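PDB 3MSR: phospho-furanose lactonase from Mycoplasma synoviae, which catalyses the zinc-dependent hydrolysis of D-xylono-1,4-lactone 5-phosphate and L-arabino-1,4-lactone 5-phosphate, and also opens carboxy 1,4-lactones. Local coordinates for residues A[112-117]-A[168-173]; A[154-159]-A[172-177]. All blocks are in the same frame, centred on the assembly; numbering follows the deposited sequence.

Contact 1: A[112-117]-A[168-173]; sequences SWLAVV and LKALEV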
loop_
_atom_site.group_PDB
_atom_site.type_symbol
_atom_site.label_atom_id
_atom_site.label_comp_id
_atom_site.label_asym_id
_atom_site.label_seq_id
_atom_site.Cartn_x
_atom_site.Cartn_y
_atom_site.Cartn_z
ATOM N N SER A 112 14.024 10.057 15.789
ATOM C CA SER A 112 13.630 8.767 15.192
ATOM C C SER A 112 14.733 8.213 14.284
ATOM O O SER A 112 15.567 8.969 13.777
ATOM C CB SER A 112 12.333 8.905 14.387
ATOM O OG SER A 112 12.579 9.552 13.158
ATOM N N TRP A 113 14.740 6.895 14.056
ATOM C CA TRP A 113 15.798 6.325 13.224
ATOM C C TRP A 113 15.668 6.816 11.754
ATOM O O TRP A 113 16.670 6.986 11.052
ATOM C CB TRP A 113 15.881 4.796 13.363
ATOM C CG TRP A 113 14.798 3.973 12.641
ATOM C CD1 TRP A 113 13.423 4.016 12.846
ATOM C CD2 TRP A 113 15.018 2.959 11.643
ATOM N NE1 TRP A 113 12.793 3.080 12.023
ATOM C CE2 TRP A 113 13.747 2.420 11.286
ATOM C CE3 TRP A 113 16.170 2.437 11.024
ATOM C CZ2 TRP A 113 13.603 1.406 10.346
ATOM C CZ3 TRP A 113 16.017 1.404 10.080
ATOM C CH2 TRP A 113 14.754 0.899 9.754
ATOM N N LEU A 114 14.445 7.132 11.331
ATOM C CA LEU A 114 14.264 7.776 10.042
ATOM C C LEU A 114 15.028 9.103 9.944
ATOM O O LEU A 114 15.640 9.384 8.925
ATOM C CB LEU A 114 12.774 7.973 9.697
ATOM C CG LEU A 114 12.505 8.655 8.327
ATOM C CD1 LEU A 114 13.093 7.876 7.150
ATOM C CD2 LEU A 114 11.016 8.903 8.121
ATOM N N ALA A 115 14.991 9.905 11.004
ATOM C CA ALA A 115 15.643 11.210 10.995
ATOM C C ALA A 115 17.167 11.060 11.044
ATOM O O ALA A 115 17.896 11.777 10.357
ATOM C CB ALA A 115 15.155 12.046 12.171
ATOM N N VAL A 116 17.630 10.097 11.818
ATOM C CA VAL A 116 19.025 10.071 12.300
ATOM C C VAL A 116 19.950 9.070 11.605
ATOM O O VAL A 116 21.140 9.350 11.397
ATOM C CB VAL A 116 19.011 9.795 13.838
ATOM C CG1 VAL A 116 20.330 9.379 14.346
ATOM C CG2 VAL A 116 18.512 11.041 14.563
ATOM N N VAL A 117 19.419 7.904 11.253
ATOM C CA VAL A 117 20.262 6.868 10.653
ATOM C C VAL A 117 20.524 7.183 9.159
ATOM O O VAL A 117 19.598 7.525 8.411
ATOM C CB VAL A 117 19.584 5.487 10.844
ATOM C CG1 VAL A 117 20.334 4.363 10.077
ATOM C CG2 VAL A 117 19.496 5.160 12.337
ATOM N N LEU A 168 10.967 12.815 1.668
ATOM C CA LEU A 168 11.820 12.620 0.484
ATOM C C LEU A 168 12.899 11.567 0.801
ATOM O O LEU A 168 13.210 10.710 -0.024
ATOM C CB LEU A 168 12.492 13.924 0.044
ATOM C CG LEU A 168 13.331 13.805 -1.259
ATOM C CD1 LEU A 168 12.510 13.165 -2.392
ATOM C CD2 LEU A 168 13.843 15.189 -1.704
ATOM N N LYS A 169 13.476 11.636 1.999
ATOM C CA LYS A 169 14.384 10.577 2.454
ATOM C C LYS A 169 13.704 9.168 2.412
ATOM O O LYS A 169 14.266 8.214 1.892
ATOM C CB LYS A 169 14.948 10.919 3.860
ATOM C CG LYS A 169 15.876 9.845 4.452
ATOM C CD LYS A 169 16.448 10.245 5.823
ATOM C CE LYS A 169 17.494 9.243 6.353
ATOM N NZ LYS A 169 18.056 9.712 7.643
ATOM N N ALA A 170 12.484 9.060 2.921
ATOM C CA ALA A 170 11.768 7.770 2.871
ATOM C C ALA A 170 11.441 7.307 1.438
ATOM O O ALA A 170 11.439 6.113 1.157
ATOM C CB ALA A 170 10.493 7.834 3.700
ATOM N N LEU A 171 11.175 8.252 0.539
ATOM C CA LEU A 171 10.960 7.911 -0.858
ATOM C C LEU A 171 12.263 7.397 -1.453
ATOM O O LEU A 171 12.246 6.527 -2.300
ATOM C CB LEU A 171 10.480 9.133 -1.654
ATOM C CG LEU A 171 9.035 9.545 -1.358
ATOM C CD1 LEU A 171 8.758 10.941 -1.968
ATOM C CD2 LEU A 171 8.031 8.480 -1.889
ATOM N N GLU A 172 13.398 7.985 -1.057
ATOM C CA GLU A 172 14.684 7.495 -1.557
ATOM C C GLU A 172 14.926 6.072 -1.061
ATOM O O GLU A 172 15.372 5.224 -1.827
ATOM C CB GLU A 172 15.850 8.382 -1.132
ATOM C CG GLU A 172 17.203 7.773 -1.579
ATOM C CD GLU A 172 18.406 8.732 -1.416
ATOM O OE1 GLU A 172 18.214 9.975 -1.231
ATOM O OE2 GLU A 172 19.539 8.219 -1.442
ATOM N N VAL A 173 14.625 5.823 0.212
ATOM C CA VAL A 173 14.645 4.464 0.776
ATOM C C VAL A 173 13.773 3.473 -0.030
ATOM O O VAL A 173 14.203 2.372 -0.321
ATOM C CB VAL A 173 14.238 4.423 2.297
ATOM C CG1 VAL A 173 14.230 2.948 2.852
ATOM C CG2 VAL A 173 15.218 5.273 3.138
#
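Lys169 reaches out of helix 165-181, one of the outer helices of the phosphotriesterase-type TIM barrel, and its ammonium group grips the C-terminal end of the short helix 113-116. With CG anti to the backbone N (chi1 178°) and every later torsion also close to 180°, the side chain is fully extended and delivers NZ to a cluster of backbone carbonyls. Lys169 NZ donates to Leu114 O at 2.8 Å, tilted somewhat from that carbonyl plane, and to Val117 O, also at 2.8 Å but from above the plane. Ala115 O lies 3.4 Å from Lys169 NZ. The lysine thus joins carbonyls at the end of the helix to that of Val117, the first residue beyond it; carbonyls left pointing out where a helix stops would favour a positive charge here. Leu114 supplies the apolar part of the contact: its end swings toward the longer helix, and Leu114 CD1 lies 4.3 Å from Lys169 CD, alongside the aliphatic chain, and as far from Ala170 CB. From helix 119-131, Thr119 packs on Lys169 and Cys126 on Val173, while Phe101 touches Leu114. The other end of the short helix is closed by Ser112 at the N-cap position, where Ser112 OG accepts from Ala115 N at 3.3 Å with an N-H...O angle of 151°.

Contact 2: A[154-159]-A[172-177]; sequences IKAGTG and EVAART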
loop_
_atom_site.group_PDB
_atom_site.type_symbol
_atom_site.label_atom_id
_atom_site.label_comp_id
_atom_site.label_asym_id
_atom_site.label_seq_id
_atom_site.Cartn_x
_atom_site.Cartn_y
_atom_site.Cartn_z
ATOM N N ILE A 154 7.247 -2.189 -0.324
ATOM C CA ILE A 154 7.790 -1.182 0.578
ATOM C C ILE A 154 6.887 0.035 0.534
ATOM O O ILE A 154 6.399 0.416 -0.544
ATOM C CB ILE A 154 9.267 -0.763 0.244
ATOM C CG1 ILE A 154 9.806 0.174 1.348
ATOM C CG2 ILE A 154 9.384 -0.103 -1.129
ATOM C CD1 ILE A 154 11.361 0.148 1.500
ATOM N N LYS A 155 6.642 0.620 1.703
ATOM C CA LYS A 155 5.781 1.767 1.790
ATOM C C LYS A 155 6.613 3.021 1.986
ATOM O O LYS A 155 7.722 2.961 2.527
ATOM C CB LYS A 155 4.807 1.600 2.959
ATOM C CG LYS A 155 3.692 2.595 2.932
ATOM C CD LYS A 155 2.770 2.448 4.142
ATOM C CE LYS A 155 1.490 3.287 3.939
ATOM N NZ LYS A 155 0.345 2.876 4.826
ATOM N N ALA A 156 6.076 4.151 1.518
ATOM C CA ALA A 156 6.428 5.508 1.965
ATOM C C ALA A 156 5.134 6.313 2.084
ATOM O O ALA A 156 4.093 5.833 1.678
ATOM C CB ALA A 156 7.414 6.224 0.985
ATOM N N GLY A 157 5.203 7.520 2.644
ATOM C CA GLY A 157 4.041 8.387 2.779
ATOM C C GLY A 157 4.423 9.862 2.747
ATOM O O GLY A 157 5.536 10.239 3.145
ATOM N N THR A 158 3.525 10.699 2.244
ATOM C CA THR A 158 3.747 12.135 2.226
ATOM C C THR A 158 2.594 12.837 2.983
ATOM O O THR A 158 1.493 12.286 3.118
ATOM C CB THR A 158 3.948 12.673 0.771
ATOM O OG1 THR A 158 2.875 12.231 -0.070
ATOM C CG2 THR A 158 5.232 12.144 0.181
ATOM N N GLY A 159 2.838 14.048 3.473
ATOM C CA GLY A 159 1.859 14.735 4.311
ATOM C C GLY A 159 1.047 15.674 3.449
ATOM O O GLY A 159 1.167 15.652 2.218
ATOM N N GLU A 172 13.398 7.985 -1.057
ATOM C CA GLU A 172 14.684 7.495 -1.557
ATOM C C GLU A 172 14.926 6.072 -1.061
ATOM O O GLU A 172 15.372 5.224 -1.827
ATOM C CB GLU A 172 15.850 8.382 -1.132
ATOM C CG GLU A 172 17.203 7.773 -1.579
ATOM C CD GLU A 172 18.406 8.732 -1.416
ATOM O OE1 GLU A 172 18.214 9.975 -1.231
ATOM O OE2 GLU A 172 19.539 8.219 -1.442
ATOM N N VAL A 173 14.625 5.823 0.212
ATOM C CA VAL A 173 14.645 4.464 0.776
ATOM C C VAL A 173 13.773 3.473 -0.030
ATOM O O VAL A 173 14.203 2.372 -0.321
ATOM C CB VAL A 173 14.238 4.423 2.297
ATOM C CG1 VAL A 173 14.230 2.948 2.852
ATOM C CG2 VAL A 173 15.218 5.273 3.138
ATOM N N ALA A 174 12.559 3.883 -0.380
ATOM C CA ALA A 174 11.646 3.023 -1.117
ATOM C C ALA A 174 12.209 2.722 -2.508
ATOM O O ALA A 174 12.305 1.588 -2.905
ATOM C CB ALA A 174 10.268 3.706 -1.220
ATOM N N ALA A 175 12.626 3.768 -3.223
ATOM C CA ALA A 175 13.219 3.618 -4.545
ATOM C C ALA A 175 14.441 2.696 -4.541
ATOM O O ALA A 175 14.539 1.800 -5.382
ATOM C CB ALA A 175 13.598 4.991 -5.123
ATOM N N ARG A 176 15.386 2.933 -3.637
ATOM C CA ARG A 176 16.588 2.118 -3.566
ATOM C C ARG A 176 16.276 0.675 -3.220
ATOM O O ARG A 176 16.806 -0.267 -3.844
ATOM C CB ARG A 176 17.583 2.702 -2.548
ATOM C CG ARG A 176 18.226 3.963 -3.104
ATOM C CD ARG A 176 18.978 4.763 -2.053
ATOM N NE ARG A 176 20.213 4.095 -1.672
ATOM C CZ ARG A 176 21.206 4.709 -1.028
ATOM N NH1 ARG A 176 21.103 5.995 -0.708
ATOM N NH2 ARG A 176 22.305 4.043 -0.725
ATOM N N THR A 177 15.419 0.480 -2.240
ATOM C CA THR A 177 15.047 -0.893 -1.892
ATOM C C THR A 177 14.402 -1.628 -3.059
ATOM O O THR A 177 14.725 -2.798 -3.323
ATOM C CB THR A 177 14.093 -0.924 -0.705
ATOM O OG1 THR A 177 14.741 -0.250 0.367
ATOM C CG2 THR A 177 13.815 -2.371 -0.297
#
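Ile154 faces helix 165-181 from strand 153-157, and its two branches part around the backbone of Ala174. The strand and helix are the first two elements of a beta-alpha-beta unit of the TIM barrel; their local axes run nearly antiparallel, at 158°, and approach to 8.0 Å. CG2 of Ile154 lies against Ala174, 3.9 Å from its CB. The other branch, CG1, swings to the side opposite the backbone N (chi1 -173°) and carries Ile154 CD1 along the helix to within 3.6 Å of Thr177 OG1, close also to CB and CG2 of the threonine; the two side chains meet at a slant. Val173 CG1, from the preceding turn, lies 4.2 Å from Ile154 CD1. Two residues on, Ala156 again faces the helix and meets Ala174 methyl to methyl, CB to CB at 4.4 Å. The buried Thr177 hydroxyl is satisfied within the helix: Thr177 OG1 donates to Val173 O at 2.8 Å, on the opposite face of that carbonyl from Thr177 N. Between Ile154 and Ala156, Lys155 turns away from the helix; its amino group is carboxylated to the carbamate that binds both zinc ions. Cys126 of helix 119-131 packs on Ile154, Val173 and Thr177, and the strand is hydrogen-bonded through its backbone to Thr99 and Phe101 along one edge and to Pro184 and Leu186 along the other.

Helix 165-181 carries both contacts, whose centres lie about 9 Å apart and which share Glu172 and Val173. Along the chain, 112-117 comes first, then strand segment 154-159, then the helix, whose earlier turns serve contact 1 and later turns contact 2. The two touch directly, Leu171 CD2 packing on Ala156 CB at 3.7 Å. The centre of contact 2 lies about 11 Å, that of contact 1 about 18 Å, from the centre of the chain. Contact 2 is buried and seats the helix on the barrel strand that bears the zinc ligand Lys155; contact 1 ties the same helix to a short peripheral one. One outer helix thus connects the barrel wall with its periphery.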